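Local coordinates for putative S41 protease (Bacteroides fragilis NCTC 9343, PDB 3K50), which is of unknown function but probably acts as a serine peptidase of family S41, with an N-terminal domain, a PDZ-like domain and a catalytic domain of the ClpP/crotonase clan, at residues V97-P102 against L171-V176; K62-L67 against I343-V348; I182-K187 against L389-L394. One frame throughout, in Å; residues are numbered along the deposited sequence.

Interaction 1. Residues V97-P102 against L171-V176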
loop_
_atom_site.group_PDB
_atom_site.type_symbol
_atom_site.label_atom_id
_atom_site.label_comp_id
_atom_site.label_asym_id
_atom_site.label_seq_id
_atom_site.Cartn_x
_atom_site.Cartn_y
_atom_site.Cartn_z
ATOM N N VAL A 97 11.451 -3.901 -5.637
ATOM C CA VAL A 97 12.788 -3.288 -5.573
ATOM C C VAL A 97 12.598 -1.776 -5.640
ATOM O O VAL A 97 11.954 -1.259 -6.581
ATOM C CB VAL A 97 13.665 -3.773 -6.742
ATOM C CG1 VAL A 97 15.025 -3.014 -6.818
ATOM C CG2 VAL A 97 13.896 -5.261 -6.598
ATOM N N VAL A 98 13.171 -1.061 -4.679
ATOM C CA VAL A 98 13.103 0.369 -4.619
ATOM C C VAL A 98 14.065 0.959 -5.654
ATOM O O VAL A 98 15.237 0.560 -5.686
ATOM C CB VAL A 98 13.495 0.886 -3.210
ATOM C CG1 VAL A 98 13.711 2.373 -3.203
ATOM C CG2 VAL A 98 12.428 0.473 -2.145
ATOM N N PRO A 99 13.563 1.861 -6.519
ATOM C CA PRO A 99 14.372 2.537 -7.533
ATOM C C PRO A 99 15.544 3.281 -6.897
ATOM O O PRO A 99 15.394 3.947 -5.891
ATOM C CB PRO A 99 13.402 3.509 -8.187
ATOM C CG PRO A 99 12.045 3.041 -7.860
ATOM C CD PRO A 99 12.137 2.242 -6.585
ATOM N N GLY A 100 16.721 3.115 -7.466
ATOM C CA GLY A 100 17.886 3.783 -6.971
ATOM C C GLY A 100 18.516 3.192 -5.729
ATOM O O GLY A 100 19.430 3.800 -5.191
ATOM N N SER A 101 18.104 2.004 -5.317
ATOM C CA SER A 101 18.610 1.340 -4.130
ATOM C C SER A 101 19.819 0.451 -4.407
ATOM O O SER A 101 20.142 0.194 -5.548
ATOM C CB SER A 101 17.501 0.440 -3.570
ATOM O OG SER A 101 17.096 -0.584 -4.483
ATOM N N PRO A 102 20.514 0.012 -3.347
ATOM C CA PRO A 102 21.514 -1.028 -3.471
ATOM C C PRO A 102 21.007 -2.270 -4.235
ATOM O O PRO A 102 21.752 -2.820 -5.039
ATOM C CB PRO A 102 21.790 -1.413 -1.998
ATOM C CG PRO A 102 21.576 -0.192 -1.247
ATOM C CD PRO A 102 20.447 0.533 -1.968
ATOM N N LEU A 171 16.727 5.104 2.423
ATOM C CA LEU A 171 16.097 5.288 1.098
ATOM C C LEU A 171 14.723 5.928 1.147
ATOM O O LEU A 171 13.975 5.796 2.120
ATOM C CB LEU A 171 15.902 3.930 0.415
ATOM C CG LEU A 171 17.149 3.065 0.223
ATOM C CD1 LEU A 171 16.739 1.643 -0.152
ATOM C CD2 LEU A 171 18.138 3.676 -0.770
ATOM N N VAL A 172 14.383 6.597 0.065
ATOM C CA VAL A 172 13.082 7.186 -0.078
ATOM C C VAL A 172 12.443 6.537 -1.299
ATOM O O VAL A 172 13.000 6.595 -2.404
ATOM C CB VAL A 172 13.174 8.678 -0.265
ATOM C CG1 VAL A 172 11.818 9.234 -0.776
ATOM C CG2 VAL A 172 13.554 9.308 1.056
ATOM N N ASP A 173 11.313 5.884 -1.092
ATOM C CA ASP A 173 10.626 5.189 -2.177
ATOM C C ASP A 173 9.483 6.052 -2.728
ATOM O O ASP A 173 8.625 6.496 -1.978
ATOM C CB ASP A 173 10.082 3.826 -1.704
ATOM C CG ASP A 173 9.521 2.983 -2.864
ATOM O OD1 ASP A 173 10.100 3.049 -3.956
ATOM O OD2 ASP A 173 8.508 2.275 -2.715
ATOM N N LYS A 174 9.474 6.257 -4.037
ATOM C CA LYS A 174 8.459 7.080 -4.734
ATOM C C LYS A 174 7.138 6.316 -5.033
ATOM O O LYS A 174 7.150 5.169 -5.475
ATOM C CB LYS A 174 9.096 7.658 -6.005
ATOM C CG LYS A 174 10.219 8.692 -5.648
ATOM C CD LYS A 174 10.934 9.339 -6.875
ATOM N N PRO A 175 5.974 6.934 -4.766
ATOM C CA PRO A 175 4.734 6.185 -5.020
ATOM C C PRO A 175 4.448 5.705 -6.455
ATOM O O PRO A 175 3.887 4.603 -6.607
ATOM C CB PRO A 175 3.631 7.171 -4.612
ATOM C CG PRO A 175 4.301 8.182 -3.777
ATOM C CD PRO A 175 5.709 8.258 -4.204
ATOM N N VAL A 176 4.791 6.501 -7.469
ATOM C CA VAL A 176 4.581 6.106 -8.865
ATOM C C VAL A 176 5.695 5.128 -9.192
ATOM O O VAL A 176 6.797 5.513 -9.633
ATOM C CB VAL A 176 4.593 7.275 -9.814
ATOM C CG1 VAL A 176 4.502 6.787 -11.254
ATOM C CG2 VAL A 176 3.440 8.233 -9.501
HETATM O O HOH W 1 13.182 5.573 -5.133
#
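Asp-173 lays its side chain against Val-98 and Pro-99. Its CB stands 4.1 Å from Val-98 CG2, and its CG comes to 3.9 Å from the same methyl. At the end the carboxylate divides: OD1 comes to 3.4 Å from Pro-99 CD, the two side chains crossing at about a right angle, while OD2 is hydrogen-bonded to Tyr-96 OH, on the strand that leads into residues 97-102. The chain of Asp-173 leaves with CG opposite the backbone N (chi1 -172°), a turn that carries the carboxylate over to the valine and proline. Residues 98-101 form a type II beta turn closed by Ser-101 N to Val-98 O, within the PDZ-like region and just after strand 90-97. Ser-101 is also the N-cap of helix 102-105, its OG bonded to Glu-104 N. Leu-171 covers this end of the turn with its two methyls: CD1 meets Ser-101 CB at 3.7 Å, and CD2 reaches Pro-102 CD tip to tip at 4.1 Å. No direct hydrogen bond joins the segments; a water between them donates to Pro-99 O at 2.8 Å and to Val-172 O at 2.9 Å, tying the turn to the extended connection that runs on to strand 176-184.

Interaction 2. Residues K62-L67 against I343-V348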
loop_
_atom_site.group_PDB
_atom_site.type_symbol
_atom_site.label_atom_id
_atom_site.label_comp_id
_atom_site.label_asym_id
_atom_site.label_seq_id
_atom_site.Cartn_x
_atom_site.Cartn_y
_atom_site.Cartn_z
ATOM N N LYS A 62 -2.651 3.352 15.356
ATOM C CA LYS A 62 -1.375 2.743 15.702
ATOM C C LYS A 62 -0.271 3.758 16.009
ATOM O O LYS A 62 -0.371 4.923 15.649
ATOM C CB LYS A 62 -0.894 1.865 14.567
ATOM C CG LYS A 62 -0.657 2.561 13.299
ATOM C CD LYS A 62 -0.624 1.540 12.152
ATOM C CE LYS A 62 -0.224 2.172 10.807
ATOM N NZ LYS A 62 1.180 2.742 10.822
ATOM N N ILE A 63 0.766 3.275 16.686
ATOM C CA ILE A 63 1.930 4.083 17.056
ATOM C C ILE A 63 3.033 3.809 16.040
ATOM O O ILE A 63 3.300 2.653 15.686
ATOM C CB ILE A 63 2.457 3.760 18.482
ATOM C CG1 ILE A 63 1.364 3.913 19.562
ATOM C CG2 ILE A 63 3.751 4.590 18.789
ATOM C CD1 ILE A 63 0.712 5.330 19.672
ATOM N N ASP A 64 3.643 4.882 15.567
ATOM C CA ASP A 64 4.805 4.849 14.684
ATOM C C ASP A 64 5.901 5.759 15.250
ATOM O O ASP A 64 5.634 6.845 15.794
ATOM C CB ASP A 64 4.429 5.310 13.288
ATOM C CG ASP A 64 3.689 4.237 12.506
ATOM O OD1 ASP A 64 4.138 3.070 12.498
ATOM O OD2 ASP A 64 2.664 4.552 11.888
ATOM N N SER A 65 7.140 5.315 15.113
ATOM C CA SER A 65 8.273 6.084 15.606
ATOM C C SER A 65 8.499 7.309 14.746
ATOM O O SER A 65 8.141 7.320 13.576
ATOM C CB SER A 65 9.547 5.227 15.656
ATOM O OG SER A 65 9.458 4.284 16.720
ATOM N N LEU A 66 9.029 8.357 15.367
ATOM C CA LEU A 66 9.380 9.556 14.658
ATOM C C LEU A 66 10.867 9.410 14.395
ATOM O O LEU A 66 11.646 9.498 15.323
ATOM C CB LEU A 66 9.115 10.775 15.519
ATOM C CG LEU A 66 9.247 12.118 14.806
ATOM C CD1 LEU A 66 8.162 12.301 13.739
ATOM C CD2 LEU A 66 9.166 13.202 15.842
ATOM N N LEU A 67 11.254 9.176 13.149
ATOM C CA LEU A 67 12.659 8.980 12.782
ATOM C C LEU A 67 13.248 10.207 12.072
ATOM O O LEU A 67 12.535 10.911 11.368
ATOM C CB LEU A 67 12.741 7.759 11.857
ATOM C CG LEU A 67 12.403 6.378 12.469
ATOM C CD1 LEU A 67 11.830 5.383 11.447
ATOM C CD2 LEU A 67 13.604 5.770 13.189
ATOM N N ILE A 343 4.578 9.083 16.818
ATOM C CA ILE A 343 3.407 9.545 16.081
ATOM C C ILE A 343 2.264 8.591 16.397
ATOM O O ILE A 343 2.450 7.356 16.306
ATOM C CB ILE A 343 3.610 9.485 14.567
ATOM C CG1 ILE A 343 4.812 10.333 14.109
ATOM C CG2 ILE A 343 2.302 9.926 13.831
ATOM C CD1 ILE A 343 5.254 10.014 12.705
ATOM N N LEU A 344 1.131 9.185 16.787
ATOM C CA LEU A 344 -0.153 8.499 17.012
ATOM C C LEU A 344 -0.973 8.681 15.750
ATOM O O LEU A 344 -1.361 9.807 15.439
ATOM C CB LEU A 344 -0.923 9.114 18.165
ATOM C CG LEU A 344 -2.388 8.654 18.400
ATOM C CD1 LEU A 344 -2.429 7.114 18.509
ATOM C CD2 LEU A 344 -2.997 9.288 19.655
ATOM N N ASN A 345 -1.125 7.601 14.974
ATOM C CA ASN A 345 -1.965 7.578 13.786
ATOM C C ASN A 345 -3.332 7.147 14.308
ATOM O O ASN A 345 -3.545 5.973 14.607
ATOM C CB ASN A 345 -1.413 6.638 12.736
ATOM C CG ASN A 345 -0.167 7.212 12.039
ATOM O OD1 ASN A 345 0.958 6.722 12.210
ATOM N ND2 ASN A 345 -0.364 8.286 11.313
ATOM N N LEU A 346 -4.200 8.136 14.530
ATOM C CA LEU A 346 -5.500 7.919 15.173
ATOM C C LEU A 346 -6.719 7.956 14.253
ATOM O O LEU A 346 -6.794 8.816 13.391
ATOM C CB LEU A 346 -5.649 8.987 16.232
ATOM C CG LEU A 346 -6.883 8.973 17.154
ATOM C CD1 LEU A 346 -6.789 7.814 18.107
ATOM C CD2 LEU A 346 -6.909 10.344 17.933
ATOM N N VAL A 347 -7.660 7.025 14.417
ATOM C CA VAL A 347 -8.918 7.088 13.666
ATOM C C VAL A 347 -9.621 8.391 14.054
ATOM O O VAL A 347 -9.939 8.609 15.228
ATOM C CB VAL A 347 -9.856 5.886 13.956
ATOM C CG1 VAL A 347 -11.210 6.058 13.269
ATOM C CG2 VAL A 347 -9.230 4.606 13.521
ATOM N N VAL A 348 -9.886 9.233 13.064
ATOM C CA VAL A 348 -10.557 10.523 13.255
ATOM C C VAL A 348 -11.929 10.632 12.536
ATOM O O VAL A 348 -12.861 11.278 13.058
ATOM C CB VAL A 348 -9.628 11.714 12.830
ATOM C CG1 VAL A 348 -8.435 11.791 13.801
ATOM C CG2 VAL A 348 -9.229 11.614 11.346
#
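Strands 62-65 and 343-348 run antiparallel, their axes 4.8 Å apart at closest, with Lys-62/Asn-345 and Asp-64/Ile-343 as hydrogen-bonded pairs around the non-hydrogen-bonded pair Ile-63/Leu-344. Each hydrogen-bonded pair makes both of its bonds; the straightest, Asp-64 N to Ile-343 O, is 2.8 Å long with 174° at the hydrogen. On the face covered by helices 18-26 and 45-52 the side chains of Ile-63 and Leu-344 cross, Ile-63 CD1 meeting Leu-344 CD1 at 3.8 Å, and Leu-49 touches both. On the other face Lys-62 CG runs beside Asn-345 CB at 4.2 Å, and the lysine chain, nearly straight until a bend at its last torsion (chi4 63°), brings NZ to 2.6 Å from Asp-64 OD2, on its syn lone pair, in a salt bridge. Past the strand end, Leu-66 CD1 meets Ile-343 CD1 at 3.8 Å, the two side chains crossing at about a right angle. Backbone bonding thus sets the register by which the N-terminal part adds a strand to the sheet containing 342-352; Ile-63 and Leu-344 pack under the helices, while the other face mixes the apolar contact of Leu-66 and Ile-343 with a salt bridge that probably moderates the charge of Asp-64.

Interaction 3. Residues I182-K187 against L389-L394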
loop_
_atom_site.group_PDB
_atom_site.type_symbol
_atom_site.label_atom_id
_atom_site.label_comp_id
_atom_site.label_asym_id
_atom_site.label_seq_id
_atom_site.Cartn_x
_atom_site.Cartn_y
_atom_site.Cartn_z
ATOM N N ILE A 182 -0.137 -0.585 -22.586
ATOM C CA ILE A 182 -0.146 -1.901 -23.190
ATOM C C ILE A 182 -1.190 -2.001 -24.270
ATOM O O ILE A 182 -2.405 -1.842 -24.000
ATOM C CB ILE A 182 -0.483 -2.932 -22.085
ATOM C CG1 ILE A 182 0.509 -2.759 -20.900
ATOM C CG2 ILE A 182 -0.563 -4.387 -22.626
ATOM C CD1 ILE A 182 0.037 -3.436 -19.589
ATOM N N PRO A 183 -0.772 -2.248 -25.516
ATOM C CA PRO A 183 -1.790 -2.537 -26.525
ATOM C C PRO A 183 -2.276 -3.985 -26.326
ATOM O O PRO A 183 -1.463 -4.905 -26.138
ATOM C CB PRO A 183 -1.027 -2.398 -27.827
ATOM C CG PRO A 183 0.381 -2.729 -27.467
ATOM C CD PRO A 183 0.592 -2.281 -26.070
ATOM N N TRP A 184 -3.574 -4.205 -26.311
ATOM C CA TRP A 184 -4.048 -5.533 -26.029
ATOM C C TRP A 184 -5.400 -5.820 -26.652
ATOM O O TRP A 184 -6.431 -5.251 -26.247
ATOM C CB TRP A 184 -4.101 -5.739 -24.503
ATOM C CG TRP A 184 -4.449 -7.161 -24.098
ATOM C CD1 TRP A 184 -5.703 -7.673 -23.899
ATOM C CD2 TRP A 184 -3.543 -8.218 -23.839
ATOM N NE1 TRP A 184 -5.630 -8.986 -23.504
ATOM C CE2 TRP A 184 -4.305 -9.350 -23.484
ATOM C CE3 TRP A 184 -2.153 -8.315 -23.835
ATOM C CZ2 TRP A 184 -3.724 -10.550 -23.116
ATOM C CZ3 TRP A 184 -1.576 -9.524 -23.512
ATOM C CH2 TRP A 184 -2.361 -10.623 -23.138
ATOM N N ASN A 185 -5.414 -6.748 -27.610
ATOM C CA ASN A 185 -6.666 -7.087 -28.326
ATOM C C ASN A 185 -7.554 -5.876 -28.695
ATOM O O ASN A 185 -8.772 -5.825 -28.430
ATOM C CB ASN A 185 -7.410 -8.132 -27.494
ATOM C CG ASN A 185 -6.588 -9.423 -27.363
ATOM O OD1 ASN A 185 -6.015 -9.876 -28.344
ATOM N ND2 ASN A 185 -6.517 -9.997 -26.169
ATOM N N GLY A 186 -6.917 -4.863 -29.249
ATOM C CA GLY A 186 -7.640 -3.690 -29.757
ATOM C C GLY A 186 -7.930 -2.596 -28.759
ATOM O O GLY A 186 -8.610 -1.602 -29.094
ATOM N N LYS A 187 -7.427 -2.789 -27.542
ATOM C CA LYS A 187 -7.584 -1.847 -26.452
ATOM C C LYS A 187 -6.235 -1.210 -26.163
ATOM O O LYS A 187 -5.194 -1.771 -26.491
ATOM C CB LYS A 187 -8.084 -2.577 -25.229
ATOM C CG LYS A 187 -9.451 -3.236 -25.406
ATOM C CD LYS A 187 -9.717 -4.258 -24.308
ATOM C CE LYS A 187 -11.162 -4.798 -24.350
ATOM N NZ LYS A 187 -12.168 -3.767 -23.862
ATOM N N LEU A 389 -1.347 -11.139 -11.864
ATOM C CA LEU A 389 -2.545 -10.338 -11.658
ATOM C C LEU A 389 -2.805 -9.434 -12.850
ATOM O O LEU A 389 -3.945 -9.273 -13.237
ATOM C CB LEU A 389 -2.514 -9.547 -10.324
ATOM C CG LEU A 389 -2.167 -10.299 -9.038
ATOM C CD1 LEU A 389 -2.284 -9.374 -7.753
ATOM C CD2 LEU A 389 -3.024 -11.530 -8.907
ATOM N N LEU A 390 -1.759 -8.897 -13.487
ATOM C CA LEU A 390 -2.006 -8.040 -14.659
ATOM C C LEU A 390 -2.524 -8.919 -15.806
ATOM O O LEU A 390 -3.440 -8.567 -16.448
ATOM C CB LEU A 390 -0.757 -7.264 -15.075
ATOM C CG LEU A 390 -0.755 -6.583 -16.469
ATOM C CD1 LEU A 390 -1.890 -5.559 -16.565
ATOM C CD2 LEU A 390 0.564 -5.947 -16.744
ATOM N N ASN A 391 -1.931 -10.083 -16.012
ATOM C CA ASN A 391 -2.388 -10.994 -17.045
ATOM C C ASN A 391 -3.872 -11.334 -16.862
ATOM O O ASN A 391 -4.614 -11.446 -17.828
ATOM C CB ASN A 391 -1.585 -12.282 -17.037
ATOM C CG ASN A 391 -1.900 -13.143 -18.232
ATOM O OD1 ASN A 391 -2.674 -14.060 -18.122
ATOM N ND2 ASN A 391 -1.392 -12.768 -19.394
ATOM N N ALA A 392 -4.286 -11.548 -15.619
ATOM C CA ALA A 392 -5.693 -11.872 -15.323
ATOM C C ALA A 392 -6.614 -10.759 -15.792
ATOM O O ALA A 392 -7.651 -11.028 -16.423
ATOM C CB ALA A 392 -5.902 -12.156 -13.816
ATOM N N ALA A 393 -6.274 -9.513 -15.452
ATOM C CA ALA A 393 -7.044 -8.375 -15.837
ATOM C C ALA A 393 -7.140 -8.305 -17.346
ATOM O O ALA A 393 -8.211 -8.084 -17.896
ATOM C CB ALA A 393 -6.406 -7.062 -15.325
ATOM N N LEU A 394 -6.010 -8.457 -18.006
ATOM C CA LEU A 394 -5.987 -8.379 -19.483
ATOM C C LEU A 394 -6.860 -9.450 -20.121
ATOM O O LEU A 394 -7.507 -9.199 -21.121
ATOM C CB LEU A 394 -4.572 -8.490 -20.001
ATOM C CG LEU A 394 -3.598 -7.350 -19.614
ATOM C CD1 LEU A 394 -2.160 -7.787 -20.001
ATOM C CD2 LEU A 394 -3.955 -6.022 -20.244
#
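Leu-394 O, near the C-terminal end of helix 388-398, accepts a hydrogen bond from Ser-398 OG and also lies 3.0 Å from Trp-184 NE1, at the nitrogen end of the indole. With CG swung opposite the backbone N (chi1 -174°), the tryptophan lays one ring face over Leu-394. CB of that leucine makes a CH-pi contact with the five-membered ring, 3.8 Å from its centroid and 19° off the normal. Leu-394 CD1, on the same side as CB, is 3.9 Å from Trp-184 CE3, by the six-membered ring, and Leu-394 CD2 is 4.0 Å from Trp-184 CG. The tryptophan opens a type I' beta turn, closed by Trp-184 N to Lys-187 O at 2.9 Å and by the return bond from Lys-187 N to Trp-184 O. This is the tight hairpin joining strands 176-184 and 187-194 at the edge of the mixed sheet of the family S41 region. One helical turn before Leu-394, Leu-390 CD2 meets Ile-182 CD1 tip to tip at 3.8 Å, extending the apolar seam along the strand; Val-189 and Tyr-191 of the paired strand continue it. Helix and hairpin are therefore joined mainly by carbon surfaces: aromatic face against leucine and methyl against methyl, a chemistry that depends on close fit and burial more than on directional bonds, with polar groups gathered near the indole nitrogen.

Along the chain, the pair of segments in interaction 1 falls wholly between the two of interaction 2, whereas interaction 3 opens after interaction 1 and alternates with interaction 2. Interactions 1 and 3 lie at the two ends of strand 176-184, their centres about 26 Å apart: the first sets the PDZ-like region against the connection into it, the second packs helix 388-398 on the hairpin by which it leaves. Interaction 2 adds an N-terminal strand to another sheet, that of 342-352, its centre about 23 Å from that of interaction 1 and about 39 Å from that of interaction 3, which lies on the opposite side of the chain's centre. This is consistent with a multidomain S41 peptidase.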